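PDB 3U3W: transcriptional activator PlcR protein from Bacillus thuringiensis, which activates transcription of virulence genes as a quorum-sensing regulator, binding DNA through a helix-turn-helix domain when its tetratricopeptide-type domain holds the signal peptide PapR. Local coordinates for residues F114-W117 with Q118-A122; Q153-Y156 with I157-A160; Y239-R242 with G243-R247; E271-A274 with Y275-A278; P59-H62 with F63-L67. One frame throughout, in Å; residues are numbered along the deposited sequence.

In the fold
Four of the five contacts, interactions 1 to 4, belong to the C-terminal peptide-binding domain, while interaction 5 sits on the short helix 61-65 near the DNA-binding end. Interactions 1 and 2 are buried and touch each other, W117 packing on Y156 and I157, so that helices 109-125 and 153-167 lie side by side near the bound peptide. Interaction 3 is also buried but relies on a carboxylate shared by several partners. Interaction 4 is a surface turn, linked to interaction 3 by a weak hydrogen bond from Y240 OH to A278 O, and its bonding is irregular. Interaction 5, about 43 Å from interaction 3 between centres, is partly buried and packs its isoleucines and Y64 against the second subunit.

Interaction 1 (F114-W117 with Q118-A122); sequences FLQW and QYYVA
Q118 reaches back along helix 109-125 and lays its side chain over one face of F114 and one face of W117, the tight part of this stretch. Its CG lies over the F114 ring, a CH-pi contact 4.0 Å from the ring centroid and 19° off the normal. A bend at chi2 (-74°) brings NE2 over the W117 indole, 3.5 Å from CZ2. A glutamine suits the place because its CG methylene can cover one ring while its amide nitrogen rests on another. One turn after W117, V121 lies alongside the indole, with CG2 3.8 Å from CD1. The backbone adds regular helical bonds, the straightest from Y120 N to Q116 O at 2.9 Å. The partly exposed side is looser: Q116 and Y120 run side by side, and CB of the glutamine comes only within 4.1 Å of CE2 of the tyrosine, while L141 and E137 of helix 131-143 border this pair. Helix 109-125 is thus packed against helices 72-87, 91-102, 131-143 and 153-167 in an all-helical, tetratricopeptide-type domain, with W117 and V121 meeting the bound peptide at its site.

Interaction 2 (Q153-Y156 with I157-A160); sequences QNLY and IENA
The flat carboxylate of E158 has L155 CD2 beside it, 3.8 Å from OE2, the two side chains crossing obliquely; OE2 is also bonded to Q184. The ring of Y156 makes an edge-to-face contact with F194 of helix 192-208, and its hydroxyl bonds to N191; across to 157-160 this residue acts through its carbonyl. I157 runs CG1 back over the carbonyl of Q153, at 3.5 Å from its O, and packs on W117, as a branched apolar residue suits a helix-helix interface. These residues open helix 153-167 of the tetratricopeptide-type domain, beside the bound peptide. N159 makes the polar link to the peptide: with CG anti to the backbone N (chi1 170°), its amide meets N201 through OD1 and the peptide backbone through ND2. A water takes a further bond from ND2 at 2.9 Å and donates to Y156 O at 2.6 Å, while A160 N bonds the same carbonyl at 3.1 Å.

Interaction 3 (Y239-R242 with G243-R247); sequences YYQR and GECLR
Apolar packing comes first, between R242 and L246, whose side chains run alongside each other with CD of the arginine 3.8 Å from CD1 of the leucine. An arginine serves well here: its CD packs on the leucine, the side chain also touches I223, and NE reaches N220 OD1 on helix 212-228. The chain bends at chi2 and chi3, with NH1 at the edge of the Y239 ring. Mixed packing follows at Y240 and E244. CG of the glutamate lies 3.8 Å from CE2 of the ring, and the carboxylate plane is only 22° from the ring plane. Q241 brings NE2 to 3.7 Å from E244 CB.

Charge is concentrated on E244 OE2, which forms a salt bridge with R247 NH2 at 3.0 Å, met from above the carboxylate plane, forms a second salt bridge with K282 and accepts a hydrogen bond from Y260 OH. Several donors around one buried carboxylate oxygen would probably favour the ionised form. The backbone supplies regular bonds, among them L246 N to R242 O at 2.8 Å and G243 N to Y239 O at 2.9 Å. Helix 235-248, packed between helices 212-228 and 253-269, is characteristic of the right-handed helical array of tetratricopeptide-type domains.

Interaction 4 (E271-A274 with Y275-A278); sequences EMHA and YKEA
With chi1 near -60° in both M272 and Y275 (-64° and -62°), each side chain leaves the backbone anti to its own carbonyl carbon, and the two meet on one side of the turn. The extended methionine chain carries SD over the ring face, 4.9 Å from the Y275 centroid and almost on the ring normal, a Met-aromatic contact at some distance. Nearer the backbone, M272 CB lies 4.0 Å from Y275 CD1, with A274 CB at 4.1 Å from that same carbon. Thioether and ring suit each other here: the polarisable sulfur can sit over the ring face, while the ring packs on F267 and on an apolar side chain of the bound peptide. Y275 is the buried member, and its OH bonds to an acidic side chain of the peptide and to K89.

On the more exposed side H273 and K276 lie side by side, ND1 3.5 Å from CE, the lysine being bent at chi2 and chi4 as it follows the imidazole. The backbone bonds are irregular: K276 N reaches H273 O at 3.0 Å, from well above the carbonyl plane, whereas E277 N meets A274 O at 3.1 Å. A water donates to A274 O and weakly accepts from A278 N. E271, just past helix 253-269, takes positive phi in a Schellman motif, and M272 centres an inverse gamma turn; these turns follow the helix, and beyond them Y275 borders the peptide site.

Interaction 5 (P59-H62 with F63-L67); sequences PIIH and FYEVL
F63 leads the second half of helix 61-65, a short helix between the helices of the DNA-binding helix-turn-helix domain and helix 72-87 that meets the second subunit; its N bonds to I60 O at 3.1 Å, from above the carbonyl plane, and its side chain packs on L6 and I10 of helix 4-16 and on L49 and A53 of helix 46-56. Y64 runs alongside I60, CE2 4.1 Å from CG2, with I60 O at the ring edge, and I61 CD1 comes to 4.2 Å from its CB. Its OH bonds to Y64 of the second subunit, and the isoleucines, bulky and apolar, pack on that subunit as well. E65 gives its N to I61 O at 2.8 Å; OE1 forms a salt bridge with K76, and the carboxylate stands at 82° to the H62 imidazole. V66 N bonds to H62 O at 3.2 Å. The H62 ring reaches V66 because CG is anti to the backbone N (chi1 180°); NE2 bonds to E9, buried ND1 has no partner, and CE1 touches V66 CG1 at 3.8 Å.

Interaction 1 (F114-W117 with Q118-A122)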
loop_
_atom_site.group_PDB
_atom_site.type_symbol
_atom_site.label_atom_id
_atom_site.label_comp_id
_atom_site.label_asym_id
_atom_site.label_seq_id
_atom_site.Cartn_x
_atom_site.Cartn_y
_atom_site.Cartn_z
ATOM N N PHE A 114 -3.405 15.829 -12.565
ATOM C CA PHE A 114 -2.178 15.318 -11.985
ATOM C C PHE A 114 -0.936 15.926 -12.674
ATOM O O PHE A 114 0.001 16.366 -12.011
ATOM C CB PHE A 114 -2.139 13.786 -12.075
ATOM C CG PHE A 114 -0.801 13.211 -11.739
ATOM C CD1 PHE A 114 -0.475 12.921 -10.426
ATOM C CD2 PHE A 114 0.153 13.032 -12.721
ATOM C CE1 PHE A 114 0.771 12.417 -10.106
ATOM C CE2 PHE A 114 1.406 12.532 -12.415
ATOM C CZ PHE A 114 1.722 12.226 -11.105
ATOM N N LEU A 115 -0.932 15.951 -14.006
ATOM C CA LEU A 115 0.175 16.553 -14.761
ATOM C C LEU A 115 0.400 18.035 -14.410
ATOM O O LEU A 115 1.523 18.466 -14.156
ATOM C CB LEU A 115 -0.073 16.419 -16.263
ATOM C CG LEU A 115 -0.257 15.023 -16.867
ATOM C CD1 LEU A 115 -0.775 15.167 -18.291
ATOM C CD2 LEU A 115 1.034 14.182 -16.801
ATOM N N GLN A 116 -0.686 18.798 -14.411
ATOM C CA GLN A 116 -0.650 20.224 -14.110
ATOM C C GLN A 116 -0.162 20.512 -12.691
ATOM O O GLN A 116 0.724 21.347 -12.502
ATOM C CB GLN A 116 -2.028 20.861 -14.351
ATOM C CG GLN A 116 -2.458 20.815 -15.819
ATOM C CD GLN A 116 -3.622 21.738 -16.136
ATOM O OE1 GLN A 116 -4.755 21.502 -15.707
ATOM N NE2 GLN A 116 -3.348 22.799 -16.893
ATOM N N TRP A 117 -0.742 19.817 -11.708
ATOM C CA TRP A 117 -0.257 19.863 -10.329
ATOM C C TRP A 117 1.259 19.666 -10.304
ATOM O O TRP A 117 1.988 20.528 -9.812
ATOM C CB TRP A 117 -1.008 18.832 -9.449
ATOM C CG TRP A 117 -0.295 18.361 -8.208
ATOM C CD1 TRP A 117 0.478 19.108 -7.359
ATOM C CD2 TRP A 117 -0.274 17.022 -7.688
ATOM N NE1 TRP A 117 0.972 18.314 -6.341
ATOM C CE2 TRP A 117 0.528 17.032 -6.527
ATOM C CE3 TRP A 117 -0.858 15.819 -8.091
ATOM C CZ2 TRP A 117 0.766 15.886 -5.779
ATOM C CZ3 TRP A 117 -0.626 14.681 -7.332
ATOM C CH2 TRP A 117 0.182 14.725 -6.198
ATOM N N GLN A 118 1.742 18.563 -10.872
ATOM C CA GLN A 118 3.173 18.271 -10.826
ATOM C C GLN A 118 4.013 19.305 -11.592
ATOM O O GLN A 118 5.140 19.626 -11.201
ATOM C CB GLN A 118 3.465 16.859 -11.359
ATOM C CG GLN A 118 2.887 15.750 -10.509
ATOM C CD GLN A 118 3.653 15.541 -9.198
ATOM O OE1 GLN A 118 4.816 15.933 -9.064
ATOM N NE2 GLN A 118 2.999 14.912 -8.232
ATOM N N TYR A 119 3.460 19.814 -12.688
ATOM C CA TYR A 119 4.180 20.757 -13.534
ATOM C C TYR A 119 4.391 22.099 -12.822
ATOM O O TYR A 119 5.496 22.640 -12.819
ATOM C CB TYR A 119 3.454 20.904 -14.878
ATOM C CG TYR A 119 3.712 22.179 -15.667
ATOM C CD1 TYR A 119 4.883 22.366 -16.397
ATOM C CD2 TYR A 119 2.745 23.167 -15.727
ATOM C CE1 TYR A 119 5.093 23.535 -17.132
ATOM C CE2 TYR A 119 2.939 24.320 -16.448
ATOM C CZ TYR A 119 4.110 24.508 -17.145
ATOM O OH TYR A 119 4.257 25.690 -17.853
ATOM N N TYR A 120 3.333 22.596 -12.190
ATOM C CA TYR A 120 3.390 23.829 -11.415
ATOM C C TYR A 120 4.345 23.754 -10.238
ATOM O O TYR A 120 5.114 24.688 -10.013
ATOM C CB TYR A 120 2.005 24.193 -10.902
ATOM C CG TYR A 120 1.088 24.685 -11.982
ATOM C CD1 TYR A 120 1.516 25.621 -12.923
ATOM C CD2 TYR A 120 -0.213 24.214 -12.069
ATOM C CE1 TYR A 120 0.650 26.082 -13.920
ATOM C CE2 TYR A 120 -1.081 24.658 -13.057
ATOM C CZ TYR A 120 -0.650 25.592 -13.977
ATOM O OH TYR A 120 -1.532 26.012 -14.949
ATOM N N VAL A 121 4.292 22.657 -9.482
ATOM C CA VAL A 121 5.205 22.479 -8.356
ATOM C C VAL A 121 6.642 22.495 -8.858
ATOM O O VAL A 121 7.527 23.133 -8.275
ATOM C CB VAL A 121 4.956 21.148 -7.586
ATOM C CG1 VAL A 121 6.087 20.875 -6.616
ATOM C CG2 VAL A 121 3.629 21.182 -6.864
ATOM N N ALA A 122 6.860 21.776 -9.947
ATOM C CA ALA A 122 8.169 21.703 -10.558
ATOM C C ALA A 122 8.592 23.106 -11.013
ATOM O O ALA A 122 9.718 23.545 -10.760
ATOM C CB ALA A 122 8.143 20.730 -11.721
#

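Interaction 2 (Q153-Y156 with I157-A160)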
loop_
_atom_site.group_PDB
_atom_site.type_symbol
_atom_site.label_atom_id
_atom_site.label_comp_id
_atom_site.label_asym_id
_atom_site.label_seq_id
_atom_site.Cartn_x
_atom_site.Cartn_y
_atom_site.Cartn_z
ATOM N N GLN A 153 -6.233 13.025 -4.458
ATOM C CA GLN A 153 -5.527 13.985 -5.312
ATOM C C GLN A 153 -5.684 15.465 -4.893
ATOM O O GLN A 153 -4.700 16.187 -4.829
ATOM C CB GLN A 153 -5.923 13.792 -6.773
ATOM C CG GLN A 153 -5.087 14.596 -7.735
ATOM C CD GLN A 153 -4.979 13.935 -9.100
ATOM O OE1 GLN A 153 -4.183 13.007 -9.297
ATOM N NE2 GLN A 153 -5.783 14.406 -10.049
ATOM N N ASN A 154 -6.911 15.904 -4.608
ATOM C CA ASN A 154 -7.133 17.235 -4.049
ATOM C C ASN A 154 -6.361 17.494 -2.749
ATOM O O ASN A 154 -5.874 18.608 -2.524
ATOM C CB ASN A 154 -8.627 17.500 -3.812
ATOM C CG ASN A 154 -9.404 17.589 -5.088
ATOM O OD1 ASN A 154 -8.854 17.875 -6.144
ATOM N ND2 ASN A 154 -10.701 17.333 -5.005
ATOM N N LEU A 155 -6.278 16.482 -1.886
ATOM C CA LEU A 155 -5.523 16.622 -0.646
ATOM C C LEU A 155 -4.039 16.802 -0.955
ATOM O O LEU A 155 -3.360 17.605 -0.322
ATOM C CB LEU A 155 -5.777 15.446 0.311
ATOM C CG LEU A 155 -7.238 15.344 0.779
ATOM C CD1 LEU A 155 -7.432 14.239 1.789
ATOM C CD2 LEU A 155 -7.718 16.659 1.360
ATOM N N TYR A 156 -3.549 16.083 -1.959
ATOM C CA TYR A 156 -2.157 16.227 -2.367
ATOM C C TYR A 156 -1.865 17.656 -2.863
ATOM O O TYR A 156 -0.815 18.232 -2.575
ATOM C CB TYR A 156 -1.814 15.229 -3.460
ATOM C CG TYR A 156 -2.009 13.775 -3.090
ATOM C CD1 TYR A 156 -1.984 13.364 -1.767
ATOM C CD2 TYR A 156 -2.206 12.805 -4.080
ATOM C CE1 TYR A 156 -2.158 12.018 -1.428
ATOM C CE2 TYR A 156 -2.381 11.480 -3.762
ATOM C CZ TYR A 156 -2.355 11.083 -2.428
ATOM O OH TYR A 156 -2.526 9.759 -2.089
ATOM N N ILE A 157 -2.812 18.220 -3.603
ATOM C CA ILE A 157 -2.712 19.596 -4.072
ATOM C C ILE A 157 -2.758 20.603 -2.891
ATOM O O ILE A 157 -1.974 21.560 -2.838
ATOM C CB ILE A 157 -3.785 19.877 -5.162
ATOM C CG1 ILE A 157 -3.488 19.026 -6.406
ATOM C CG2 ILE A 157 -3.819 21.363 -5.550
ATOM C CD1 ILE A 157 -4.623 18.959 -7.413
ATOM N N GLU A 158 -3.645 20.362 -1.928
ATOM C CA GLU A 158 -3.670 21.183 -0.725
ATOM C C GLU A 158 -2.363 21.131 0.052
ATOM O O GLU A 158 -1.941 22.137 0.636
ATOM C CB GLU A 158 -4.851 20.809 0.164
ATOM C CG GLU A 158 -6.175 21.308 -0.395
ATOM C CD GLU A 158 -7.366 20.661 0.276
ATOM O OE1 GLU A 158 -8.351 20.331 -0.421
ATOM O OE2 GLU A 158 -7.319 20.480 1.504
ATOM N N ASN A 159 -1.720 19.966 0.058
ATOM C CA ASN A 159 -0.468 19.820 0.768
ATOM C C ASN A 159 0.600 20.666 0.096
ATOM O O ASN A 159 1.324 21.381 0.773
ATOM C CB ASN A 159 -0.037 18.344 0.881
ATOM C CG ASN A 159 1.397 18.190 1.405
ATOM O OD1 ASN A 159 1.667 18.255 2.606
ATOM N ND2 ASN A 159 2.319 18.021 0.498
ATOM N N ALA A 160 0.694 20.602 -1.231
ATOM C CA ALA A 160 1.594 21.504 -1.980
ATOM C C ALA A 160 1.323 22.994 -1.676
ATOM O O ALA A 160 2.235 23.747 -1.347
ATOM C CB ALA A 160 1.518 21.237 -3.492
HETATM O O HOH W 1 1.680 17.695 -2.276
#

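Interaction 3 (Y239-R242 with G243-R247)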
loop_
_atom_site.group_PDB
_atom_site.type_symbol
_atom_site.label_atom_id
_atom_site.label_comp_id
_atom_site.label_asym_id
_atom_site.label_seq_id
_atom_site.Cartn_x
_atom_site.Cartn_y
_atom_site.Cartn_z
ATOM N N TYR A 239 13.567 11.560 11.727
ATOM C CA TYR A 239 14.643 11.539 12.706
ATOM C C TYR A 239 15.491 12.792 12.679
ATOM O O TYR A 239 15.928 13.250 13.722
ATOM C CB TYR A 239 15.544 10.320 12.528
ATOM C CG TYR A 239 14.912 9.085 13.087
ATOM C CD1 TYR A 239 14.577 9.005 14.431
ATOM C CD2 TYR A 239 14.612 8.014 12.267
ATOM C CE1 TYR A 239 13.972 7.878 14.949
ATOM C CE2 TYR A 239 14.010 6.890 12.769
ATOM C CZ TYR A 239 13.694 6.824 14.112
ATOM O OH TYR A 239 13.094 5.686 14.594
ATOM N N TYR A 240 15.739 13.319 11.485
ATOM C CA TYR A 240 16.512 14.536 11.348
ATOM C C TYR A 240 15.721 15.669 12.021
ATOM O O TYR A 240 16.227 16.364 12.911
ATOM C CB TYR A 240 16.795 14.835 9.860
ATOM C CG TYR A 240 17.510 16.152 9.637
ATOM C CD1 TYR A 240 18.902 16.222 9.650
ATOM C CD2 TYR A 240 16.793 17.335 9.437
ATOM C CE1 TYR A 240 19.560 17.436 9.466
ATOM C CE2 TYR A 240 17.448 18.550 9.242
ATOM C CZ TYR A 240 18.822 18.593 9.262
ATOM O OH TYR A 240 19.461 19.787 9.079
ATOM N N GLN A 241 14.469 15.831 11.610
ATOM C CA GLN A 241 13.598 16.819 12.218
ATOM C C GLN A 241 13.509 16.688 13.741
ATOM O O GLN A 241 13.429 17.689 14.452
ATOM C CB GLN A 241 12.200 16.743 11.626
ATOM C CG GLN A 241 11.377 17.936 12.003
ATOM C CD GLN A 241 12.072 19.201 11.581
ATOM O OE1 GLN A 241 12.465 19.345 10.421
ATOM N NE2 GLN A 241 12.271 20.111 12.522
ATOM N N ARG A 242 13.514 15.458 14.239
ATOM C CA ARG A 242 13.392 15.237 15.667
ATOM C C ARG A 242 14.691 15.645 16.353
ATOM O O ARG A 242 14.670 16.235 17.428
ATOM C CB ARG A 242 12.970 13.798 15.985
ATOM C CG ARG A 242 13.993 12.942 16.698
ATOM C CD ARG A 242 13.507 12.406 18.051
ATOM N NE ARG A 242 12.415 11.432 17.983
ATOM C CZ ARG A 242 12.564 10.109 18.093
ATOM N NH1 ARG A 242 13.778 9.603 18.258
ATOM N NH2 ARG A 242 11.502 9.284 18.033
ATOM N N GLY A 243 15.819 15.371 15.712
ATOM C CA GLY A 243 17.086 15.915 16.172
ATOM C C GLY A 243 17.072 17.446 16.244
ATOM O O GLY A 243 17.551 18.030 17.217
ATOM N N GLU A 244 16.535 18.096 15.211
ATOM C CA GLU A 244 16.382 19.551 15.209
ATOM C C GLU A 244 15.572 20.017 16.423
ATOM O O GLU A 244 15.962 20.949 17.117
ATOM C CB GLU A 244 15.686 20.034 13.934
ATOM C CG GLU A 244 16.441 19.785 12.640
ATOM C CD GLU A 244 17.527 20.809 12.401
ATOM O OE1 GLU A 244 17.230 21.858 11.781
ATOM O OE2 GLU A 244 18.672 20.569 12.841
ATOM N N CYS A 245 14.433 19.376 16.668
ATOM C CA CYS A 245 13.563 19.772 17.776
ATOM C C CYS A 245 14.251 19.550 19.120
ATOM O O CYS A 245 14.209 20.402 19.997
ATOM C CB CYS A 245 12.242 19.003 17.732
ATOM S SG CYS A 245 11.173 19.483 16.408
ATOM N N LEU A 246 14.888 18.394 19.251
ATOM C CA LEU A 246 15.608 18.026 20.454
ATOM C C LEU A 246 16.686 19.045 20.795
ATOM O O LEU A 246 16.931 19.319 21.970
ATOM C CB LEU A 246 16.221 16.629 20.302
ATOM C CG LEU A 246 15.251 15.431 20.242
ATOM C CD1 LEU A 246 16.008 14.109 20.335
ATOM C CD2 LEU A 246 14.200 15.500 21.335
ATOM N N ARG A 247 17.326 19.602 19.770
ATOM C CA ARG A 247 18.361 20.613 19.970
ATOM C C ARG A 247 17.760 21.907 20.532
ATOM O O ARG A 247 18.269 22.464 21.493
ATOM C CB ARG A 247 19.120 20.880 18.663
ATOM C CG ARG A 247 20.512 21.471 18.842
ATOM C CD ARG A 247 21.426 21.077 17.672
ATOM N NE ARG A 247 20.788 21.294 16.376
ATOM C CZ ARG A 247 20.779 22.456 15.724
ATOM N NH1 ARG A 247 21.391 23.516 16.241
ATOM N NH2 ARG A 247 20.158 22.559 14.553
#

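Interaction 4 (E271-A274 with Y275-A278)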
loop_
_atom_site.group_PDB
_atom_site.type_symbol
_atom_site.label_atom_id
_atom_site.label_comp_id
_atom_site.label_asym_id
_atom_site.label_seq_id
_atom_site.Cartn_x
_atom_site.Cartn_y
_atom_site.Cartn_z
ATOM N N GLU A 271 20.217 5.912 -0.176
ATOM C CA GLU A 271 21.005 6.682 -1.139
ATOM C C GLU A 271 20.469 8.099 -1.365
ATOM O O GLU A 271 20.446 8.580 -2.497
ATOM C CB GLU A 271 21.110 5.930 -2.474
ATOM C CG GLU A 271 21.990 4.686 -2.408
ATOM C CD GLU A 271 21.869 3.809 -3.648
ATOM O OE1 GLU A 271 21.067 2.852 -3.616
ATOM O OE2 GLU A 271 22.576 4.075 -4.647
ATOM N N MET A 272 20.040 8.758 -0.288
ATOM C CA MET A 272 19.501 10.118 -0.378
ATOM C C MET A 272 20.634 11.150 -0.314
ATOM O O MET A 272 20.842 11.803 0.712
ATOM C CB MET A 272 18.476 10.357 0.736
ATOM C CG MET A 272 17.231 9.483 0.640
ATOM S SD MET A 272 16.232 9.419 2.158
ATOM C CE MET A 272 14.755 8.634 1.531
ATOM N N HIS A 273 21.354 11.298 -1.425
ATOM C CA HIS A 273 22.603 12.070 -1.457
ATOM C C HIS A 273 22.436 13.549 -1.096
ATOM O O HIS A 273 23.179 14.068 -0.253
ATOM C CB HIS A 273 23.311 11.906 -2.804
ATOM C CG HIS A 273 23.633 10.482 -3.139
ATOM N ND1 HIS A 273 24.521 9.727 -2.401
ATOM C CD2 HIS A 273 23.175 9.669 -4.124
ATOM C CE1 HIS A 273 24.595 8.512 -2.917
ATOM N NE2 HIS A 273 23.791 8.452 -3.964
ATOM N N ALA A 274 21.470 14.211 -1.735
ATOM C CA ALA A 274 21.091 15.578 -1.387
ATOM C C ALA A 274 20.997 15.772 0.134
ATOM O O ALA A 274 21.753 16.557 0.714
ATOM C CB ALA A 274 19.761 15.939 -2.054
ATOM N N TYR A 275 20.075 15.042 0.769
ATOM C CA TYR A 275 19.806 15.163 2.206
ATOM C C TYR A 275 21.057 15.049 3.076
ATOM O O TYR A 275 21.069 15.541 4.199
ATOM C CB TYR A 275 18.789 14.107 2.669
ATOM C CG TYR A 275 17.424 14.201 2.032
ATOM C CD1 TYR A 275 17.267 14.202 0.659
ATOM C CD2 TYR A 275 16.287 14.267 2.808
ATOM C CE1 TYR A 275 16.009 14.282 0.084
ATOM C CE2 TYR A 275 15.035 14.349 2.244
ATOM C CZ TYR A 275 14.897 14.357 0.885
ATOM O OH TYR A 275 13.626 14.431 0.343
ATOM N N LYS A 276 22.096 14.389 2.569
ATOM C CA LYS A 276 23.297 14.125 3.372
ATOM C C LYS A 276 24.039 15.404 3.768
ATOM O O LYS A 276 24.776 15.418 4.758
ATOM C CB LYS A 276 24.262 13.198 2.629
ATOM C CG LYS A 276 23.814 11.749 2.478
ATOM C CD LYS A 276 24.382 11.180 1.181
ATOM C CE LYS A 276 24.231 9.669 1.060
ATOM N NZ LYS A 276 25.342 8.937 1.734
ATOM N N GLU A 277 23.857 16.467 2.986
ATOM C CA GLU A 277 24.506 17.746 3.280
ATOM C C GLU A 277 24.045 18.301 4.619
ATOM O O GLU A 277 24.862 18.665 5.465
ATOM C CB GLU A 277 24.239 18.780 2.178
ATOM C CG GLU A 277 25.282 18.804 1.068
ATOM C CD GLU A 277 24.695 18.462 -0.297
ATOM O OE1 GLU A 277 23.766 19.175 -0.744
ATOM O OE2 GLU A 277 25.163 17.480 -0.919
ATOM N N ALA A 278 22.731 18.357 4.803
ATOM C CA ALA A 278 22.153 18.935 6.005
ATOM C C ALA A 278 22.778 18.382 7.278
ATOM O O ALA A 278 22.622 18.959 8.354
ATOM C CB ALA A 278 20.652 18.720 6.021
HETATM O O HOH W 2 20.874 19.176 2.406
#

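Interaction 5 (P59-H62 with F63-L67)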
loop_
_atom_site.group_PDB
_atom_site.type_symbol
_atom_site.label_atom_id
_atom_site.label_comp_id
_atom_site.label_asym_id
_atom_site.label_seq_id
_atom_site.Cartn_x
_atom_site.Cartn_y
_atom_site.Cartn_z
ATOM N N PRO A 59 -8.221 -7.034 -9.413
ATOM C CA PRO A 59 -8.809 -6.011 -8.542
ATOM C C PRO A 59 -9.920 -5.305 -9.300
ATOM O O PRO A 59 -9.747 -4.905 -10.456
ATOM C CB PRO A 59 -7.646 -5.048 -8.286
ATOM C CG PRO A 59 -6.434 -5.878 -8.464
ATOM C CD PRO A 59 -6.762 -6.887 -9.532
ATOM N N ILE A 60 -11.066 -5.172 -8.657
ATOM C CA ILE A 60 -12.253 -4.683 -9.341
ATOM C C ILE A 60 -12.076 -3.255 -9.863
ATOM O O ILE A 60 -12.680 -2.883 -10.866
ATOM C CB ILE A 60 -13.503 -4.811 -8.446
ATOM C CG1 ILE A 60 -13.704 -6.278 -8.031
ATOM C CG2 ILE A 60 -14.731 -4.314 -9.167
ATOM C CD1 ILE A 60 -12.648 -6.845 -7.053
ATOM N N ILE A 61 -11.238 -2.463 -9.197
ATOM C CA ILE A 61 -11.043 -1.065 -9.599
ATOM C C ILE A 61 -10.456 -1.003 -11.011
ATOM O O ILE A 61 -10.613 -0.013 -11.727
ATOM C CB ILE A 61 -10.157 -0.269 -8.572
ATOM C CG1 ILE A 61 -10.044 1.214 -8.954
ATOM C CG2 ILE A 61 -8.766 -0.892 -8.427
ATOM C CD1 ILE A 61 -11.351 1.973 -8.942
ATOM N N HIS A 62 -9.802 -2.087 -11.415
ATOM C CA HIS A 62 -9.222 -2.159 -12.744
ATOM C C HIS A 62 -10.270 -1.997 -13.834
ATOM O O HIS A 62 -10.046 -1.316 -14.827
ATOM C CB HIS A 62 -8.475 -3.472 -12.948
ATOM C CG HIS A 62 -7.848 -3.594 -14.300
ATOM N ND1 HIS A 62 -6.964 -2.659 -14.796
ATOM C CD2 HIS A 62 -7.991 -4.527 -15.270
ATOM C CE1 HIS A 62 -6.580 -3.017 -16.007
ATOM N NE2 HIS A 62 -7.184 -4.150 -16.318
ATOM N N PHE A 63 -11.417 -2.633 -13.664
ATOM C CA PHE A 63 -12.433 -2.552 -14.696
ATOM C C PHE A 63 -13.067 -1.171 -14.734
ATOM O O PHE A 63 -13.498 -0.694 -15.786
ATOM C CB PHE A 63 -13.460 -3.660 -14.521
ATOM C CG PHE A 63 -12.865 -5.023 -14.614
ATOM C CD1 PHE A 63 -12.315 -5.461 -15.803
ATOM C CD2 PHE A 63 -12.820 -5.853 -13.513
ATOM C CE1 PHE A 63 -11.749 -6.711 -15.893
ATOM C CE2 PHE A 63 -12.253 -7.104 -13.598
ATOM C CZ PHE A 63 -11.719 -7.532 -14.784
ATOM N N TYR A 64 -13.095 -0.508 -13.591
ATOM C CA TYR A 64 -13.553 0.866 -13.582
ATOM C C TYR A 64 -12.527 1.804 -14.222
ATOM O O TYR A 64 -12.896 2.684 -14.998
ATOM C CB TYR A 64 -13.927 1.301 -12.172
ATOM C CG TYR A 64 -15.256 0.733 -11.739
ATOM C CD1 TYR A 64 -16.436 1.441 -11.949
ATOM C CD2 TYR A 64 -15.337 -0.522 -11.148
ATOM C CE1 TYR A 64 -17.661 0.920 -11.568
ATOM C CE2 TYR A 64 -16.558 -1.047 -10.761
ATOM C CZ TYR A 64 -17.714 -0.321 -10.975
ATOM O OH TYR A 64 -18.922 -0.841 -10.591
ATOM N N GLU A 65 -11.246 1.603 -13.922
ATOM C CA GLU A 65 -10.197 2.434 -14.501
ATOM C C GLU A 65 -10.273 2.478 -16.025
ATOM O O GLU A 65 -10.272 3.556 -16.626
ATOM C CB GLU A 65 -8.814 1.949 -14.063
ATOM C CG GLU A 65 -8.478 2.292 -12.628
ATOM C CD GLU A 65 -7.191 1.636 -12.154
ATOM O OE1 GLU A 65 -6.788 0.611 -12.751
ATOM O OE2 GLU A 65 -6.580 2.149 -11.187
ATOM N N VAL A 66 -10.345 1.307 -16.648
ATOM C CA VAL A 66 -10.343 1.236 -18.102
ATOM C C VAL A 66 -11.704 1.553 -18.710
ATOM O O VAL A 66 -11.869 1.531 -19.926
ATOM C CB VAL A 66 -9.878 -0.132 -18.580
ATOM C CG1 VAL A 66 -8.475 -0.398 -18.060
ATOM C CG2 VAL A 66 -10.840 -1.203 -18.103
ATOM N N LEU A 67 -12.672 1.874 -17.864
ATOM C CA LEU A 67 -14.043 2.085 -18.325
ATOM C C LEU A 67 -14.208 3.210 -19.355
ATOM O O LEU A 67 -14.934 3.052 -20.333
ATOM C CB LEU A 67 -14.983 2.309 -17.133
ATOM C CG LEU A 67 -16.484 2.283 -17.422
ATOM C CD1 LEU A 67 -16.926 0.891 -17.837
ATOM C CD2 LEU A 67 -17.260 2.759 -16.207
#